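Local coordinates for uncharacterized protein (Bacteroides uniformis, PDB 4K61) that is of unknown function but belongs to the DUF2874 family of putative beta-lactamase-inhibitor-like proteins in the PepSY clan, at residues Val86-Val89 / Gln95-Val98; Pro5-Ala10 / Gly48-Val53; Val32-Phe35 / Phe40-Lys43; Ser76-Gly81 / Thr109-Leu114. All blocks are in the same frame, centred on the assembly; numbering follows the deposited sequence.

How the contacts relate
From the N terminus, helix 6-15 leads into a long meander of antiparallel strands forming one sheet. Contact 2 closes the first loop by setting that helix against the turn before strand 52-58; within this loop lies contact 3, the hairpin pairing of 32-35 with 40-43. The chain then enters the second half of the fold, where contact 4 rests the turn after helix 67-75 on strand 110-115. Contact 1, joining 86-89 to 95-98, falls inside that second loop and touches contact 4 through Ile97 CG2 and Leu114 CB, 3.8 Å apart. Contacts 2 and 4 lie on opposite sides of the chain's centre, about 35 Å between centres.

Contact 1 of 4, residues Val86-Val89 / Gln95-Val98; sequences VTWV and QSIV
Ser96 opens the contact by setting its CB over the six-membered ring of Trp88, 3.7 Å from the centroid and 29° off the ring normal, a CH-pi contact displaced toward ring atom CH2 of Trp88. Trp88 CG stands anti to the backbone N (chi1 -179°), which swings the indole toward the partner strand and brings its six-membered ring beneath Ser96 CB. The CA of Ser96 also approaches Val89 O, a C-H...O contact of 3.2 Å. At Ile97 the backbones lock together: Val89 N donates to Ile97 O at 2.8 Å with an N-H...O angle of 166°, and Ile97 N returns a bond to Val89 O at 2.9 Å. On the face of the sheet that these two residues share, Val89 CB and Ile97 CB pack 4.1 Å apart, and Phe139 of helix 136-139 touches both side chains. Val98 turns to the other face, beside Trp88. Its two methyls divide the work: Val98 CG2 meets the indole edge at Trp88 CZ3 (3.7 Å), while CG1 lies alongside CG1 of Val86. Trp59 stacks on Trp88. Trp88 with Val98 is a non-hydrogen-bonded pair and Val89 with Ile97 a hydrogen-bonded one, the regular alternation of an antiparallel beta hairpin, here formed by strands 82-90 and 97-103.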
loop_
_atom_site.group_PDB
_atom_site.type_symbol
_atom_site.label_atom_id
_atom_site.label_comp_id
_atom_site.label_asym_id
_atom_site.label_seq_id
_atom_site.Cartn_x
_atom_site.Cartn_y
_atom_site.Cartn_z
ATOM N N VAL A 86 -4.563 -4.997 -4.748
ATOM C CA VAL A 86 -5.473 -4.194 -3.925
ATOM C C VAL A 86 -4.787 -3.983 -2.567
ATOM O O VAL A 86 -4.407 -4.952 -1.914
ATOM C CB VAL A 86 -6.836 -4.874 -3.710
ATOM C CG1 VAL A 86 -7.739 -3.993 -2.881
ATOM C CG2 VAL A 86 -7.470 -5.160 -5.065
ATOM N N THR A 87 -4.606 -2.716 -2.206
ATOM C CA THR A 87 -3.848 -2.342 -1.025
ATOM C C THR A 87 -4.653 -1.342 -0.205
ATOM O O THR A 87 -5.193 -0.359 -0.735
ATOM C CB THR A 87 -2.491 -1.746 -1.429
ATOM O OG1 THR A 87 -1.793 -2.699 -2.222
ATOM C CG2 THR A 87 -1.634 -1.407 -0.232
ATOM N N TRP A 88 -4.746 -1.612 1.097
ATOM C CA TRP A 88 -5.267 -0.669 2.065
ATOM C C TRP A 88 -4.154 0.160 2.655
ATOM O O TRP A 88 -3.251 -0.360 3.304
ATOM C CB TRP A 88 -5.997 -1.453 3.168
ATOM C CG TRP A 88 -6.645 -0.709 4.269
ATOM C CD1 TRP A 88 -6.462 -0.908 5.613
ATOM C CD2 TRP A 88 -7.657 0.288 4.149
ATOM N NE1 TRP A 88 -7.281 -0.089 6.340
ATOM C CE2 TRP A 88 -8.026 0.667 5.473
ATOM C CE3 TRP A 88 -8.291 0.901 3.057
ATOM C CZ2 TRP A 88 -8.996 1.614 5.727
ATOM C CZ3 TRP A 88 -9.260 1.882 3.328
ATOM C CH2 TRP A 88 -9.609 2.203 4.653
ATOM N N VAL A 89 -4.188 1.450 2.365
ATOM C CA VAL A 89 -3.119 2.363 2.723
ATOM C C VAL A 89 -3.594 3.254 3.869
ATOM O O VAL A 89 -4.590 4.009 3.751
ATOM C CB VAL A 89 -2.731 3.248 1.529
ATOM C CG1 VAL A 89 -1.533 4.108 1.887
ATOM C CG2 VAL A 89 -2.457 2.426 0.289
ATOM N N GLN A 95 -6.460 10.603 5.820
ATOM C CA GLN A 95 -7.483 9.587 5.489
ATOM C C GLN A 95 -6.869 8.390 4.778
ATOM O O GLN A 95 -5.934 8.508 3.967
ATOM C CB GLN A 95 -8.613 10.163 4.601
ATOM C CG GLN A 95 -9.806 9.221 4.411
ATOM C CD GLN A 95 -11.000 9.916 3.771
ATOM O OE1 GLN A 95 -12.046 10.040 4.372
ATOM N NE2 GLN A 95 -10.838 10.366 2.534
ATOM N N SER A 96 -7.425 7.222 5.059
ATOM C CA SER A 96 -6.968 6.001 4.389
ATOM C C SER A 96 -7.369 5.989 2.898
ATOM O O SER A 96 -8.272 6.695 2.448
ATOM C CB SER A 96 -7.542 4.767 5.072
ATOM O OG SER A 96 -7.060 4.696 6.404
ATOM N N ILE A 97 -6.685 5.148 2.151
ATOM C CA ILE A 97 -6.862 5.033 0.699
ATOM C C ILE A 97 -6.928 3.572 0.323
ATOM O O ILE A 97 -6.135 2.766 0.844
ATOM C CB ILE A 97 -5.682 5.704 -0.042
ATOM C CG1 ILE A 97 -5.711 7.215 0.168
ATOM C CG2 ILE A 97 -5.695 5.353 -1.531
ATOM C CD1 ILE A 97 -4.432 7.883 -0.323
ATOM N N VAL A 98 -7.841 3.206 -0.595
ATOM C CA VAL A 98 -7.769 1.910 -1.262
ATOM C C VAL A 98 -7.051 2.108 -2.606
ATOM O O VAL A 98 -7.540 2.846 -3.465
ATOM C CB VAL A 98 -9.138 1.269 -1.542
ATOM C CG1 VAL A 98 -8.980 -0.126 -2.123
ATOM C CG2 VAL A 98 -9.975 1.200 -0.280
#

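Contact 2 of 4, residues Pro5-Ala10 / Gly48-Val53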
loop_
_atom_site.group_PDB
_atom_site.type_symbol
_atom_site.label_atom_id
_atom_site.label_comp_id
_atom_site.label_asym_id
_atom_site.label_seq_id
_atom_site.Cartn_x
_atom_site.Cartn_y
_atom_site.Cartn_z
ATOM N N PRO A 5 18.112 0.612 11.913
ATOM C CA PRO A 5 18.665 0.932 13.231
ATOM C C PRO A 5 17.816 0.372 14.357
ATOM O O PRO A 5 16.654 0.079 14.150
ATOM C CB PRO A 5 18.647 2.470 13.294
ATOM C CG PRO A 5 18.246 2.940 11.967
ATOM C CD PRO A 5 17.647 1.807 11.201
ATOM N N ALA A 6 18.424 0.257 15.542
ATOM C CA ALA A 6 17.766 -0.363 16.703
ATOM C C ALA A 6 16.458 0.350 17.097
ATOM O O ALA A 6 15.463 -0.320 17.369
ATOM C CB ALA A 6 18.707 -0.426 17.876
ATOM N N ASP A 7 16.440 1.686 17.094
ATOM C CA ASP A 7 15.210 2.421 17.458
ATOM C C ASP A 7 14.056 2.236 16.461
ATOM O O ASP A 7 12.881 2.249 16.848
ATOM C CB ASP A 7 15.477 3.906 17.658
ATOM C CG ASP A 7 15.922 4.618 16.379
ATOM O OD1 ASP A 7 16.285 3.956 15.380
ATOM O OD2 ASP A 7 15.921 5.874 16.374
ATOM N N VAL A 8 14.374 2.039 15.185
ATOM C CA VAL A 8 13.331 1.691 14.189
ATOM C C VAL A 8 12.799 0.283 14.406
ATOM O O VAL A 8 11.587 0.049 14.375
ATOM C CB VAL A 8 13.868 1.853 12.746
ATOM C CG1 VAL A 8 12.894 1.292 11.727
ATOM C CG2 VAL A 8 14.131 3.322 12.466
ATOM N N GLN A 9 13.688 -0.672 14.652
ATOM C CA GLN A 9 13.250 -2.040 14.932
ATOM C C GLN A 9 12.396 -2.060 16.189
ATOM O O GLN A 9 11.381 -2.769 16.239
ATOM C CB GLN A 9 14.448 -2.994 15.071
ATOM C CG GLN A 9 15.234 -3.128 13.765
ATOM C CD GLN A 9 16.195 -4.294 13.767
ATOM O OE1 GLN A 9 15.840 -5.408 14.132
ATOM N NE2 GLN A 9 17.431 -4.038 13.346
ATOM N N ALA A 10 12.782 -1.261 17.180
ATOM C CA ALA A 10 12.016 -1.164 18.446
ATOM C C ALA A 10 10.647 -0.517 18.227
ATOM O O ALA A 10 9.634 -0.935 18.831
ATOM C CB ALA A 10 12.795 -0.389 19.495
ATOM N N GLY A 48 13.538 8.557 9.677
ATOM C CA GLY A 48 14.778 8.513 10.475
ATOM C C GLY A 48 14.607 8.674 11.978
ATOM O O GLY A 48 15.512 8.336 12.746
ATOM N N GLN A 49 13.466 9.222 12.402
ATOM C CA GLN A 49 13.175 9.388 13.820
ATOM C C GLN A 49 12.333 8.238 14.352
ATOM O O GLN A 49 11.783 8.326 15.438
ATOM C CB GLN A 49 12.475 10.725 14.050
ATOM C CG GLN A 49 13.383 11.889 13.743
ATOM C CD GLN A 49 12.771 13.225 14.111
ATOM O OE1 GLN A 49 11.961 13.772 13.366
ATOM N NE2 GLN A 49 13.159 13.757 15.261
ATOM N N ALA A 50 12.275 7.148 13.589
ATOM C CA ALA A 50 11.525 5.943 13.959
ATOM C C ALA A 50 10.028 6.220 14.160
ATOM O O ALA A 50 9.368 5.557 14.954
ATOM C CB ALA A 50 12.132 5.291 15.188
ATOM N N GLN A 51 9.488 7.176 13.412
ATOM C CA GLN A 51 8.045 7.423 13.443
ATOM C C GLN A 51 7.423 6.784 12.203
ATOM O O GLN A 51 7.935 6.929 11.070
ATOM C CB GLN A 51 7.692 8.913 13.553
ATOM C CG GLN A 51 7.503 9.350 15.015
ATOM C CD GLN A 51 6.486 10.470 15.171
ATOM O OE1 GLN A 51 6.802 11.607 15.570
ATOM N NE2 GLN A 51 5.246 10.146 14.836
ATOM N N TRP A 52 6.342 6.044 12.409
ATOM C CA TRP A 52 5.695 5.434 11.272
ATOM C C TRP A 52 4.934 6.484 10.466
ATOM O O TRP A 52 4.254 7.359 11.022
ATOM C CB TRP A 52 4.784 4.275 11.688
ATOM C CG TRP A 52 3.407 4.662 12.170
ATOM C CD1 TRP A 52 3.060 5.031 13.412
ATOM C CD2 TRP A 52 2.188 4.599 11.412
ATOM N NE1 TRP A 52 1.704 5.271 13.479
ATOM C CE2 TRP A 52 1.144 5.002 12.265
ATOM C CE3 TRP A 52 1.892 4.277 10.087
ATOM C CZ2 TRP A 52 -0.180 5.094 11.846
ATOM C CZ3 TRP A 52 0.558 4.354 9.662
ATOM C CH2 TRP A 52 -0.452 4.777 10.541
ATOM N N VAL A 53 5.068 6.399 9.147
ATOM C CA VAL A 53 4.443 7.411 8.262
ATOM C C VAL A 53 3.435 6.842 7.264
ATOM O O VAL A 53 2.633 7.580 6.716
ATOM C CB VAL A 53 5.514 8.247 7.552
ATOM C CG1 VAL A 53 6.336 8.997 8.579
ATOM C CG2 VAL A 53 6.415 7.369 6.699
HETATM O O HOH W 1 14.196 7.472 17.586
#
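The first turn of the N-terminal helix 6-15, with Pro5 at its N-cap position, rests here against the turn that leads into strand 52-58. Ala50, the residue of that turn whose methyl points toward the helix, has a left-handed backbone conformation (phi 60°). Ala50 CB lies 3.5 Å from Asp7 O. The same methyl is 3.9 Å from Val8 CG2 and also touches the Asp7 carboxylate, wedged between a backbone carbonyl, a valine branch and an acid group. Val8 offers the CG2 branch, which stands beside its own backbone N. Asp7 holds CG between the backbone N and the carbonyl carbon (chi1 65°), a rotamer that brings OD1 back to the backbone N of Val8 in a weak bond bent to 116° at the hydrogen. Asp7 OD2 accepts a hydrogen bond from a water at 2.6 Å. The same water donates weakly to Gln49 O, 3.3 Å away, so the polar link between helix and turn is solvent-mediated while the direct contact is van der Waals packing. Asp47 OD1 accepts from the backbone N of Gln49 and of Gln51, bracing the turn that presents Ala50. Beneath the helix, Val8 also packs on Trp24, Tyr31 and Phe46, carried by strands 23-27, 30-37 and 40-46.

Contact 3 of 4, residues Val32-Phe35 / Phe40-Lys43; sequences VADF and FDTK
The Phe35 ring has Thr42 over one face: Thr42 O lies 3.6 Å above the plane, offset toward the rim, and Thr42 CB makes a CH-pi contact 4.2 Å from the centroid. Chi1 of 56° places CG of Phe35 between its backbone N and carbonyl carbon, swinging the ring toward the partner strand, and CZ comes 3.7 Å from Thr42 CG2. Tyr16 also meets this ring, with the planes strongly inclined. On the other face of the sheet two carboxylates, those of Asp34 and Asp41, cross with their planes 43° apart and share one ammonium. Lys43, extended until it bends at its last bond, sends NZ to Asp41 OD2 at 2.9 Å on the syn side. The same NZ reaches Asp34 OD1 at 3.0 Å, arriving from above the carboxylate plane, 57° out of it. Asp34 OD1 and Asp41 OD1 are modelled 2.4 Å apart, too short to interpret firmly, perhaps a shared proton. Between the two faces, Phe35 N to Thr42 O (3.0 Å) and Thr42 N to Phe35 O (2.8 Å) bond the strands. A salt-bridge network on one face and aromatic packing on the other thus flank an antiparallel beta hairpin, strands 30-37 and 40-46.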
loop_
_atom_site.group_PDB
_atom_site.type_symbol
_atom_site.label_atom_id
_atom_site.label_comp_id
_atom_site.label_asym_id
_atom_site.label_seq_id
_atom_site.Cartn_x
_atom_site.Cartn_y
_atom_site.Cartn_z
ATOM N N VAL A 32 11.579 0.279 5.488
ATOM C CA VAL A 32 10.328 -0.433 5.283
ATOM C C VAL A 32 10.445 -1.812 5.881
ATOM O O VAL A 32 11.362 -2.581 5.546
ATOM C CB VAL A 32 9.973 -0.535 3.783
ATOM C CG1 VAL A 32 8.653 -1.297 3.606
ATOM C CG2 VAL A 32 9.923 0.857 3.153
ATOM N N ALA A 33 9.507 -2.109 6.797
ATOM C CA ALA A 33 9.335 -3.428 7.367
ATOM C C ALA A 33 8.264 -4.164 6.627
ATOM O O ALA A 33 7.174 -3.639 6.423
ATOM C CB ALA A 33 8.964 -3.346 8.839
ATOM N N ASP A 34 8.590 -5.383 6.201
ATOM C CA ASP A 34 7.650 -6.250 5.536
ATOM C C ASP A 34 7.506 -7.505 6.373
ATOM O O ASP A 34 8.479 -8.185 6.709
ATOM C CB ASP A 34 8.105 -6.632 4.129
ATOM C CG ASP A 34 7.106 -7.498 3.455
ATOM O OD1 ASP A 34 5.980 -6.996 3.199
ATOM O OD2 ASP A 34 7.392 -8.678 3.233
ATOM N N PHE A 35 6.264 -7.817 6.677
ATOM C CA PHE A 35 5.968 -8.900 7.590
ATOM C C PHE A 35 4.531 -9.315 7.438
ATOM O O PHE A 35 3.700 -8.595 6.891
ATOM C CB PHE A 35 6.251 -8.498 9.055
ATOM C CG PHE A 35 5.515 -7.266 9.505
ATOM C CD1 PHE A 35 5.999 -6.027 9.202
ATOM C CD2 PHE A 35 4.330 -7.351 10.190
ATOM C CE1 PHE A 35 5.320 -4.886 9.606
ATOM C CE2 PHE A 35 3.644 -6.219 10.616
ATOM C CZ PHE A 35 4.138 -4.981 10.316
ATOM N N PHE A 40 -1.869 -11.575 6.252
ATOM C CA PHE A 40 -1.834 -10.526 5.250
ATOM C C PHE A 40 -0.450 -9.918 5.255
ATOM O O PHE A 40 0.058 -9.523 6.321
ATOM C CB PHE A 40 -2.866 -9.440 5.587
ATOM C CG PHE A 40 -4.254 -9.857 5.305
ATOM C CD1 PHE A 40 -4.992 -10.553 6.271
ATOM C CD2 PHE A 40 -4.828 -9.599 4.086
ATOM C CE1 PHE A 40 -6.284 -10.954 6.010
ATOM C CE2 PHE A 40 -6.134 -9.997 3.822
ATOM C CZ PHE A 40 -6.850 -10.693 4.777
ATOM N N ASP A 41 0.132 -9.762 4.080
ATOM C CA ASP A 41 1.345 -9.007 3.959
ATOM C C ASP A 41 1.102 -7.565 4.400
ATOM O O ASP A 41 0.147 -6.913 3.967
ATOM C CB ASP A 41 1.880 -8.996 2.540
ATOM C CG ASP A 41 3.170 -8.183 2.439
ATOM O OD1 ASP A 41 4.197 -8.637 2.989
ATOM O OD2 ASP A 41 3.141 -7.082 1.883
ATOM N N THR A 42 1.976 -7.082 5.266
ATOM C CA THR A 42 1.887 -5.749 5.861
ATOM C C THR A 42 3.219 -5.064 5.749
ATOM O O THR A 42 4.253 -5.664 6.011
ATOM C CB THR A 42 1.489 -5.837 7.352
ATOM O OG1 THR A 42 0.298 -6.626 7.481
ATOM C CG2 THR A 42 1.281 -4.476 7.997
ATOM N N LYS A 43 3.195 -3.794 5.353
ATOM C CA LYS A 43 4.385 -3.009 5.235
ATOM C C LYS A 43 4.203 -1.736 6.012
ATOM O O LYS A 43 3.131 -1.119 6.008
ATOM C CB LYS A 43 4.736 -2.683 3.771
ATOM C CG LYS A 43 5.301 -3.858 2.996
ATOM C CD LYS A 43 5.546 -3.480 1.540
ATOM C CE LYS A 43 6.233 -4.588 0.782
ATOM N NZ LYS A 43 5.294 -5.709 0.545
#

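Contact 4 of 4, residues Ser76-Gly81 / Thr109-Leu114; sequences SEYSGG and TKYQIL
Tyr78 spans the contact, its CB starting 3.8 Å from Ile113 CD1. Next out, CG is met by both CG1 and CD1 of Ile113. The isoleucine lies over one ring face, with Ile113 CG1 3.8 Å from the Tyr78 centroid and 17° off the normal, a close CH-pi contact. Tyr78 CD2 touches Ile113 CG1 at 3.7 Å, and CE2 stays near the same atom. The CD1-CE1 edge of Tyr78 is turned to the face of Tyr111: CD1 approaches Tyr111 CG, and Tyr78 CE1 comes closer, 3.8 Å from Tyr111 CG and 3.7 Å above the Tyr111 plane. This is an edge-to-face aromatic pair, centroids 5.4 Å apart and planes at 60°. The aromatic and aliphatic partners are two apart on strand 110-115, so they project from the same face of the large antiparallel sheet and receive the tyrosine together. Tyr78 also touches Ala124 on the neighbouring strand 121-126. It is presented by a 3-10 turn following helix 67-75, in which Ser76 O accepts from Ser79 N, while the Ser79 hydroxyl has both Ser76 O and Ala74 O as partners. At the turn's start, Ser76 OG takes a weak bond from Tyr78 N and is hydrogen-bonded to Phe73 O.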
loop_
_atom_site.group_PDB
_atom_site.type_symbol
_atom_site.label_atom_id
_atom_site.label_comp_id
_atom_site.label_asym_id
_atom_site.label_seq_id
_atom_site.Cartn_x
_atom_site.Cartn_y
_atom_site.Cartn_z
ATOM N N SER A 76 -16.470 2.519 -12.957
ATOM C CA SER A 76 -15.441 3.302 -13.635
ATOM C C SER A 76 -14.947 2.694 -14.954
ATOM O O SER A 76 -15.149 1.519 -15.227
ATOM C CB SER A 76 -14.239 3.488 -12.696
ATOM O OG SER A 76 -13.454 2.327 -12.634
ATOM N N GLU A 77 -14.203 3.488 -15.720
ATOM C CA GLU A 77 -13.551 2.997 -16.955
ATOM C C GLU A 77 -12.593 1.850 -16.679
ATOM O O GLU A 77 -12.361 0.970 -17.537
ATOM C CB GLU A 77 -12.726 4.087 -17.631
ATOM C CG GLU A 77 -13.363 5.454 -17.747
ATOM C CD GLU A 77 -12.560 6.472 -16.977
ATOM O OE1 GLU A 77 -12.692 6.509 -15.733
ATOM O OE2 GLU A 77 -11.772 7.197 -17.619
ATOM N N TYR A 78 -12.038 1.848 -15.466
ATOM C CA TYR A 78 -10.985 0.910 -15.137
ATOM C C TYR A 78 -11.468 -0.526 -14.898
ATOM O O TYR A 78 -10.665 -1.461 -14.825
ATOM C CB TYR A 78 -10.199 1.424 -13.948
ATOM C CG TYR A 78 -9.607 2.786 -14.232
ATOM C CD1 TYR A 78 -8.528 2.917 -15.073
ATOM C CD2 TYR A 78 -10.168 3.927 -13.706
ATOM C CE1 TYR A 78 -7.992 4.163 -15.381
ATOM C CE2 TYR A 78 -9.648 5.183 -13.993
ATOM C CZ TYR A 78 -8.567 5.293 -14.822
ATOM O OH TYR A 78 -8.034 6.532 -15.121
ATOM N N SER A 79 -12.783 -0.715 -14.817
ATOM C CA SER A 79 -13.335 -2.044 -14.615
ATOM C C SER A 79 -13.127 -2.977 -15.814
ATOM O O SER A 79 -13.304 -4.187 -15.680
ATOM C CB SER A 79 -14.823 -1.939 -14.271
ATOM O OG SER A 79 -15.513 -1.222 -15.277
ATOM N N GLY A 80 -12.787 -2.429 -16.981
ATOM C CA GLY A 80 -12.400 -3.245 -18.157
ATOM C C GLY A 80 -11.068 -3.959 -18.042
ATOM O O GLY A 80 -10.681 -4.715 -18.954
ATOM N N GLY A 81 -10.342 -3.694 -16.961
ATOM C CA GLY A 81 -9.059 -4.345 -16.689
ATOM C C GLY A 81 -9.107 -5.537 -15.749
ATOM O O GLY A 81 -10.144 -5.855 -15.178
ATOM N N THR A 109 -0.183 -2.226 -20.453
ATOM C CA THR A 109 -0.692 -1.063 -19.717
ATOM C C THR A 109 -1.205 -1.353 -18.301
ATOM O O THR A 109 -2.077 -2.198 -18.120
ATOM C CB THR A 109 -1.794 -0.370 -20.524
ATOM O OG1 THR A 109 -1.322 -0.133 -21.849
ATOM C CG2 THR A 109 -2.161 0.959 -19.914
ATOM N N LYS A 110 -0.681 -0.621 -17.311
ATOM C CA LYS A 110 -1.140 -0.738 -15.930
ATOM C C LYS A 110 -1.587 0.632 -15.396
ATOM O O LYS A 110 -0.924 1.636 -15.670
ATOM C CB LYS A 110 -0.047 -1.320 -15.064
ATOM C CG LYS A 110 0.281 -2.782 -15.425
ATOM C CD LYS A 110 1.491 -3.303 -14.684
ATOM C CE LYS A 110 1.603 -4.821 -14.612
ATOM N NZ LYS A 110 1.067 -5.494 -15.819
ATOM N N TYR A 111 -2.701 0.642 -14.676
ATOM C CA TYR A 111 -3.198 1.851 -14.008
ATOM C C TYR A 111 -3.302 1.620 -12.520
ATOM O O TYR A 111 -3.615 0.496 -12.065
ATOM C CB TYR A 111 -4.580 2.277 -14.522
ATOM C CG TYR A 111 -4.612 2.637 -15.977
ATOM C CD1 TYR A 111 -4.113 3.866 -16.420
ATOM C CD2 TYR A 111 -5.118 1.765 -16.920
ATOM C CE1 TYR A 111 -4.102 4.206 -17.770
ATOM C CE2 TYR A 111 -5.133 2.104 -18.273
ATOM C CZ TYR A 111 -4.624 3.324 -18.688
ATOM O OH TYR A 111 -4.633 3.648 -20.018
ATOM N N GLN A 112 -3.006 2.660 -11.762
ATOM C CA GLN A 112 -3.238 2.669 -10.343
ATOM C C GLN A 112 -4.306 3.705 -10.023
ATOM O O GLN A 112 -4.157 4.901 -10.370
ATOM C CB GLN A 112 -1.977 2.991 -9.595
ATOM C CG GLN A 112 -2.160 3.062 -8.078
ATOM C CD GLN A 112 -0.933 3.679 -7.424
ATOM O OE1 GLN A 112 -0.731 4.912 -7.451
ATOM N NE2 GLN A 112 -0.123 2.833 -6.830
ATOM N N ILE A 113 -5.344 3.271 -9.332
ATOM C CA ILE A 113 -6.467 4.146 -8.981
ATOM C C ILE A 113 -6.575 4.214 -7.458
ATOM O O ILE A 113 -6.610 3.173 -6.772
ATOM C CB ILE A 113 -7.791 3.591 -9.586
ATOM C CG1 ILE A 113 -7.650 3.267 -11.086
ATOM C CG2 ILE A 113 -8.920 4.590 -9.393
ATOM C CD1 ILE A 113 -7.448 1.800 -11.383
ATOM N N LEU A 114 -6.644 5.440 -6.932
ATOM C CA LEU A 114 -6.734 5.695 -5.499
ATOM C C LEU A 114 -8.151 6.129 -5.160
ATOM O O LEU A 114 -8.658 7.062 -5.739
ATOM C CB LEU A 114 -5.737 6.737 -5.078
ATOM C CG LEU A 114 -4.289 6.507 -5.482
ATOM C CD1 LEU A 114 -3.428 7.615 -4.877
ATOM C CD2 LEU A 114 -3.795 5.127 -5.061
#